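Local coordinates for protein alpha-L-rhamnosidase (Streptomyces avermitilis, PDB 3W5M) that hydrolyses terminal non-reducing alpha-L-rhamnose residues from alpha-L-rhamnosides, including citrus flavonoids such as naringin and the arabinogalactan-protein gum arabic, at residues Leu27-Ala32 / Arg38-Tyr43; Ser62-Ser67 / Arg91-Asp96. All coordinates share one frame; numbering follows the deposited sequence.

Contact 1: Leu27-Ala32 / Arg38-Tyr43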
loop_
_atom_site.group_PDB
_atom_site.type_symbol
_atom_site.label_atom_id
_atom_site.label_comp_id
_atom_site.label_asym_id
_atom_site.label_seq_id
_atom_site.Cartn_x
_atom_site.Cartn_y
_atom_site.Cartn_z
ATOM N N LEU A 27 -10.506 -24.804 2.732
ATOM C CA LEU A 27 -9.460 -25.737 2.321
ATOM C C LEU A 27 -9.496 -25.890 0.804
ATOM O O LEU A 27 -10.589 -25.888 0.196
ATOM C CB LEU A 27 -9.751 -27.096 2.984
ATOM C CG LEU A 27 -9.857 -27.098 4.519
ATOM C CD1 LEU A 27 -10.255 -28.492 4.990
ATOM C CD2 LEU A 27 -8.535 -26.695 5.123
ATOM N N SER A 28 -8.323 -26.028 0.181
ATOM C CA SER A 28 -8.241 -26.202 -1.269
ATOM C C SER A 28 -7.277 -27.320 -1.631
ATOM O O SER A 28 -6.239 -27.484 -0.965
ATOM C CB SER A 28 -7.774 -24.913 -1.956
ATOM O OG SER A 28 -8.760 -23.868 -1.850
ATOM N N TRP A 29 -7.599 -28.073 -2.674
ATOM C CA TRP A 29 -6.726 -29.178 -3.133
ATOM C C TRP A 29 -6.564 -29.227 -4.657
ATOM O O TRP A 29 -7.255 -29.977 -5.347
ATOM C CB TRP A 29 -7.135 -30.541 -2.527
ATOM C CG TRP A 29 -8.619 -30.870 -2.576
ATOM C CD1 TRP A 29 -9.290 -31.509 -3.583
ATOM C CD2 TRP A 29 -9.591 -30.610 -1.555
ATOM N NE1 TRP A 29 -10.624 -31.633 -3.257
ATOM C CE2 TRP A 29 -10.832 -31.097 -2.024
ATOM C CE3 TRP A 29 -9.535 -29.988 -0.298
ATOM C CZ2 TRP A 29 -12.009 -31.005 -1.279
ATOM C CZ3 TRP A 29 -10.700 -29.929 0.466
ATOM C CH2 TRP A 29 -11.927 -30.417 -0.038
ATOM N N PRO A 30 -5.631 -28.420 -5.187
ATOM C CA PRO A 30 -5.297 -28.584 -6.600
ATOM C C PRO A 30 -4.904 -30.054 -6.840
ATOM O O PRO A 30 -4.300 -30.699 -5.956
ATOM C CB PRO A 30 -4.077 -27.660 -6.790
ATOM C CG PRO A 30 -4.053 -26.745 -5.598
ATOM C CD PRO A 30 -4.725 -27.496 -4.484
ATOM N N MET A 31 -5.276 -30.600 -7.987
ATOM C CA MET A 31 -4.917 -31.982 -8.292
ATOM C C MET A 31 -4.094 -32.052 -9.581
ATOM O O MET A 31 -4.170 -31.161 -10.415
ATOM C CB MET A 31 -6.169 -32.842 -8.405
ATOM C CG MET A 31 -6.883 -33.112 -7.077
ATOM S SD MET A 31 -8.642 -33.474 -7.374
ATOM C CE MET A 31 -9.281 -31.832 -7.715
ATOM N N ALA A 32 -3.297 -33.105 -9.726
ATOM C CA ALA A 32 -2.494 -33.300 -10.942
ATOM C C ALA A 32 -2.723 -34.686 -11.496
ATOM O O ALA A 32 -2.917 -35.639 -10.740
ATOM C CB ALA A 32 -1.012 -33.083 -10.651
ATOM N N ARG A 38 -10.126 -35.414 -16.384
ATOM C CA ARG A 38 -10.392 -35.818 -14.996
ATOM C C ARG A 38 -11.303 -34.850 -14.257
ATOM O O ARG A 38 -11.135 -33.630 -14.353
ATOM C CB ARG A 38 -9.090 -35.970 -14.196
ATOM C CG ARG A 38 -7.995 -36.789 -14.856
ATOM C CD ARG A 38 -8.481 -38.140 -15.362
ATOM N NE ARG A 38 -8.769 -39.111 -14.306
ATOM C CZ ARG A 38 -7.854 -39.816 -13.635
ATOM N NH1 ARG A 38 -6.550 -39.650 -13.856
ATOM N NH2 ARG A 38 -8.246 -40.683 -12.708
ATOM N N ARG A 39 -12.267 -35.409 -13.526
ATOM C CA ARG A 39 -13.170 -34.643 -12.693
ATOM C C ARG A 39 -13.240 -35.314 -11.334
ATOM O O ARG A 39 -13.089 -36.534 -11.226
ATOM C CB ARG A 39 -14.589 -34.630 -13.275
ATOM C CG ARG A 39 -14.780 -33.906 -14.596
ATOM C CD ARG A 39 -16.234 -33.994 -15.056
ATOM N NE ARG A 39 -16.714 -35.376 -15.172
ATOM C CZ ARG A 39 -17.535 -35.977 -14.305
ATOM N NH1 ARG A 39 -17.989 -35.333 -13.236
ATOM N NH2 ARG A 39 -17.899 -37.237 -14.502
ATOM N N GLN A 40 -13.501 -34.521 -10.305
ATOM C CA GLN A 40 -13.737 -35.054 -8.968
ATOM C C GLN A 40 -15.228 -35.364 -8.753
ATOM O O GLN A 40 -16.083 -34.534 -9.036
ATOM C CB GLN A 40 -13.242 -34.062 -7.903
ATOM C CG GLN A 40 -13.579 -34.434 -6.466
ATOM C CD GLN A 40 -13.370 -33.267 -5.533
ATOM O OE1 GLN A 40 -12.237 -32.813 -5.341
ATOM N NE2 GLN A 40 -14.455 -32.791 -4.929
ATOM N N SER A 41 -15.511 -36.570 -8.247
ATOM C CA SER A 41 -16.867 -36.967 -7.857
ATOM C C SER A 41 -17.087 -36.852 -6.350
ATOM O O SER A 41 -18.217 -36.621 -5.912
ATOM C CB SER A 41 -17.225 -38.397 -8.337
ATOM O OG SER A 41 -16.248 -39.345 -7.949
ATOM N N ALA A 42 -16.023 -37.021 -5.566
ATOM C CA ALA A 42 -16.155 -36.994 -4.104
ATOM C C ALA A 42 -14.871 -36.571 -3.441
ATOM O O ALA A 42 -13.810 -36.667 -4.058
ATOM C CB ALA A 42 -16.582 -38.379 -3.600
ATOM N N TYR A 43 -14.949 -36.134 -2.182
ATOM C CA TYR A 43 -13.742 -35.865 -1.389
ATOM C C TYR A 43 -13.948 -36.326 0.036
ATOM O O TYR A 43 -15.073 -36.539 0.464
ATOM C CB TYR A 43 -13.389 -34.365 -1.389
ATOM C CG TYR A 43 -14.421 -33.480 -0.700
ATOM C CD1 TYR A 43 -14.376 -33.273 0.686
ATOM C CD2 TYR A 43 -15.422 -32.829 -1.429
ATOM C CE1 TYR A 43 -15.301 -32.467 1.327
ATOM C CE2 TYR A 43 -16.354 -32.007 -0.785
ATOM C CZ TYR A 43 -16.294 -31.850 0.595
ATOM O OH TYR A 43 -17.195 -31.040 1.256
#

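Contact 2: Ser62-Ser67 / Arg91-Asp96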
loop_
_atom_site.group_PDB
_atom_site.type_symbol
_atom_site.label_atom_id
_atom_site.label_comp_id
_atom_site.label_asym_id
_atom_site.label_seq_id
_atom_site.Cartn_x
_atom_site.Cartn_y
_atom_site.Cartn_z
ATOM N N SER A 62 -14.842 -35.790 7.572
ATOM C CA SER A 62 -16.047 -35.454 6.823
ATOM C C SER A 62 -16.753 -36.713 6.347
ATOM O O SER A 62 -17.907 -36.633 5.948
ATOM C CB SER A 62 -15.699 -34.643 5.583
ATOM O OG SER A 62 -14.802 -35.387 4.762
ATOM N N GLY A 63 -16.042 -37.846 6.353
ATOM C CA GLY A 63 -16.432 -39.000 5.535
ATOM C C GLY A 63 -16.427 -38.655 4.043
ATOM O O GLY A 63 -16.070 -37.531 3.649
ATOM N N LYS A 64 -16.829 -39.605 3.205
ATOM C CA LYS A 64 -16.854 -39.390 1.747
ATOM C C LYS A 64 -18.009 -38.465 1.360
ATOM O O LYS A 64 -19.171 -38.794 1.554
ATOM C CB LYS A 64 -16.938 -40.729 0.993
ATOM C CG LYS A 64 -16.927 -40.614 -0.526
ATOM C CD LYS A 64 -16.984 -41.994 -1.181
ATOM C CE LYS A 64 -16.914 -41.877 -2.696
ATOM N NZ LYS A 64 -16.583 -43.163 -3.369
ATOM N N VAL A 65 -17.676 -37.291 0.818
ATOM C CA VAL A 65 -18.681 -36.293 0.472
ATOM C C VAL A 65 -18.794 -36.200 -1.039
ATOM O O VAL A 65 -17.801 -35.950 -1.739
ATOM C CB VAL A 65 -18.361 -34.894 1.070
ATOM C CG1 VAL A 65 -19.504 -33.927 0.834
ATOM C CG2 VAL A 65 -18.062 -34.979 2.556
ATOM N N VAL A 66 -20.009 -36.417 -1.541
ATOM C CA VAL A 66 -20.284 -36.400 -2.987
ATOM C C VAL A 66 -20.402 -34.947 -3.440
ATOM O O VAL A 66 -21.347 -34.245 -3.072
ATOM C CB VAL A 66 -21.572 -37.202 -3.325
ATOM C CG1 VAL A 66 -21.881 -37.142 -4.816
ATOM C CG2 VAL A 66 -21.431 -38.650 -2.858
ATOM N N SER A 67 -19.418 -34.496 -4.219
ATOM C CA SER A 67 -19.264 -33.082 -4.579
ATOM C C SER A 67 -18.123 -32.976 -5.577
ATOM O O SER A 67 -17.166 -33.760 -5.510
ATOM C CB SER A 67 -18.904 -32.240 -3.338
ATOM O OG SER A 67 -18.612 -30.893 -3.705
ATOM N N ARG A 91 -8.337 -36.703 0.415
ATOM C CA ARG A 91 -8.252 -37.615 -0.716
ATOM C C ARG A 91 -9.522 -37.434 -1.498
ATOM O O ARG A 91 -10.525 -36.951 -0.969
ATOM C CB ARG A 91 -8.067 -39.086 -0.285
ATOM C CG ARG A 91 -9.218 -39.671 0.508
ATOM C CD ARG A 91 -9.139 -41.188 0.460
ATOM N NE ARG A 91 -10.119 -41.804 1.341
ATOM C CZ ARG A 91 -10.114 -43.092 1.665
ATOM N NH1 ARG A 91 -9.165 -43.883 1.175
ATOM N NH2 ARG A 91 -11.056 -43.578 2.475
ATOM N N VAL A 92 -9.467 -37.769 -2.779
ATOM C CA VAL A 92 -10.611 -37.574 -3.647
ATOM C C VAL A 92 -10.845 -38.826 -4.473
ATOM O O VAL A 92 -9.951 -39.681 -4.604
ATOM C CB VAL A 92 -10.364 -36.400 -4.630
ATOM C CG1 VAL A 92 -10.111 -35.092 -3.891
ATOM C CG2 VAL A 92 -9.193 -36.721 -5.544
ATOM N N TRP A 93 -12.034 -38.889 -5.048
ATOM C CA TRP A 93 -12.437 -39.916 -5.990
ATOM C C TRP A 93 -12.663 -39.265 -7.354
ATOM O O TRP A 93 -13.400 -38.270 -7.465
ATOM C CB TRP A 93 -13.723 -40.601 -5.505
ATOM C CG TRP A 93 -13.499 -41.476 -4.284
ATOM C CD1 TRP A 93 -13.385 -42.848 -4.267
ATOM C CD2 TRP A 93 -13.355 -41.048 -2.910
ATOM N NE1 TRP A 93 -13.172 -43.287 -2.979
ATOM C CE2 TRP A 93 -13.150 -42.208 -2.130
ATOM C CE3 TRP A 93 -13.383 -39.799 -2.267
ATOM C CZ2 TRP A 93 -12.966 -42.152 -0.734
ATOM C CZ3 TRP A 93 -13.199 -39.747 -0.891
ATOM C CH2 TRP A 93 -13.004 -40.914 -0.136
ATOM N N ASP A 94 -12.016 -39.810 -8.385
ATOM C CA ASP A 94 -12.241 -39.351 -9.764
ATOM C C ASP A 94 -13.638 -39.762 -10.242
ATOM O O ASP A 94 -14.371 -40.408 -9.507
ATOM C CB ASP A 94 -11.133 -39.851 -10.705
ATOM C CG ASP A 94 -10.977 -41.374 -10.685
ATOM O OD1 ASP A 94 -11.995 -42.089 -10.553
ATOM O OD2 ASP A 94 -9.827 -41.859 -10.805
ATOM N N ALA A 95 -14.000 -39.405 -11.468
ATOM C CA ALA A 95 -15.346 -39.676 -11.991
ATOM C C ALA A 95 -15.671 -41.171 -12.190
ATOM O O ALA A 95 -16.818 -41.526 -12.424
ATOM C CB ALA A 95 -15.570 -38.907 -13.279
ATOM N N ASP A 96 -14.663 -42.035 -12.098
ATOM C CA ASP A 96 -14.881 -43.488 -12.166
ATOM C C ASP A 96 -15.136 -44.105 -10.797
ATOM O O ASP A 96 -15.916 -45.052 -10.675
ATOM C CB ASP A 96 -13.707 -44.171 -12.856
ATOM C CG ASP A 96 -13.604 -43.788 -14.320
ATOM O OD1 ASP A 96 -14.655 -43.481 -14.925
ATOM O OD2 ASP A 96 -12.479 -43.783 -14.866
#

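Contact 1: Leu27-Ala32 / Arg38-Tyr43
Trp29 and Met31, on 27-32, face Tyr43 and Gln40, on 38-43, across the interior of a beta-sandwich; the backbones stay apart, CA of Met31 lying 9.4 Å from CA of Gln40, so side chains alone bridge the gap. The indole of Trp29 does most of this. Its NE1 gives a nearly straight hydrogen bond (162°) to OE1 of Gln40 at 2.9 Å, the oxygen lying in the plane of the indole. Gln40 presents that oxygen on an extended chain, with CG anti to the backbone N (chi1 173°), while NE2 donates to the carbonyls of Asp69 and Ser67, which fixes the turn of the amide. Farther round the indole, CZ2 comes over one face of the Tyr43 ring, 3.5 Å from CG of Tyr43, with the two ring planes inclined at 50°. CE of Met31 completes the packing, 3.9 Å from OE1 of Gln40. A leucine in place of Trp29 would probably strand this buried amide oxygen without its donor and uncover the Tyr43 face. Strand 26-32 belongs to one sheet and strand 40-48 to the other of this immunoglobulin-like N-terminal domain; Val90 and Val92 of strand 85-94 and Val6 of strand 5-6 also pack against Trp29.

Contact 2: Ser62-Ser67 / Arg91-Asp96
Lys64 lies stretched across one face of the Trp93 indole, its aliphatic chain running over the ring system from the six-membered to the five-membered ring. The lysine is extended from chi1 (-178°) to its tip, which keeps it at a nearly even height above the indole. CG lies over the outer rim of the six-membered ring, 3.8 Å from CZ3 of Trp93, and CD follows over the CE2-CZ2 bond, 4.0 Å from CE2 of Trp93. CE then sits 3.7 Å from the centroid of the five-membered ring of Trp93, only 10° off its normal, a CH-pi contact. NZ ends over the same pyrrole ring, 3.4 Å from its centroid, and makes a cation-pi interaction. It comes 3.3 Å from CD1 of Trp93; NE1 is almost as near, but both nitrogens are donors and do not bond. Strand 40-48 runs between the two segments in the sheet, and Lys64 reaches over its Ala42 to meet the indole. Next to Trp93, OD1 of Asp94 accepts from the backbone N of Asp96 in an Asx turn, and OD2 forms a salt bridge with Arg38. The chemistry thus joins an exposed lysine to a buried tryptophan: the methylenes cover the indole, and the ammonium charge probably gains from its pi electrons at the outer surface of the sheet.

How the contacts relate
From the N terminus, strand 26-32 comes first, and a short loop brings the chain over to strand 40-48 in the opposite sheet, where contact 1 closes. Strand 60-66 then pairs antiparallel with 40-48, and contact 2 closes only after a longer excursion through 73-74, which returns to the first sheet, and into 85-94. The two contacts are therefore in series, neither enclosing the other. Their centres are about 8 Å apart and they meet along 40-48: OG of Ser41 bonds to O of Asp94, and O of Tyr43 to N of Val65. A classic beta bulge sets Ser41 and Ala42 opposite Trp93. Contact 1 ties sheet to sheet; contact 2 spans three strands within one.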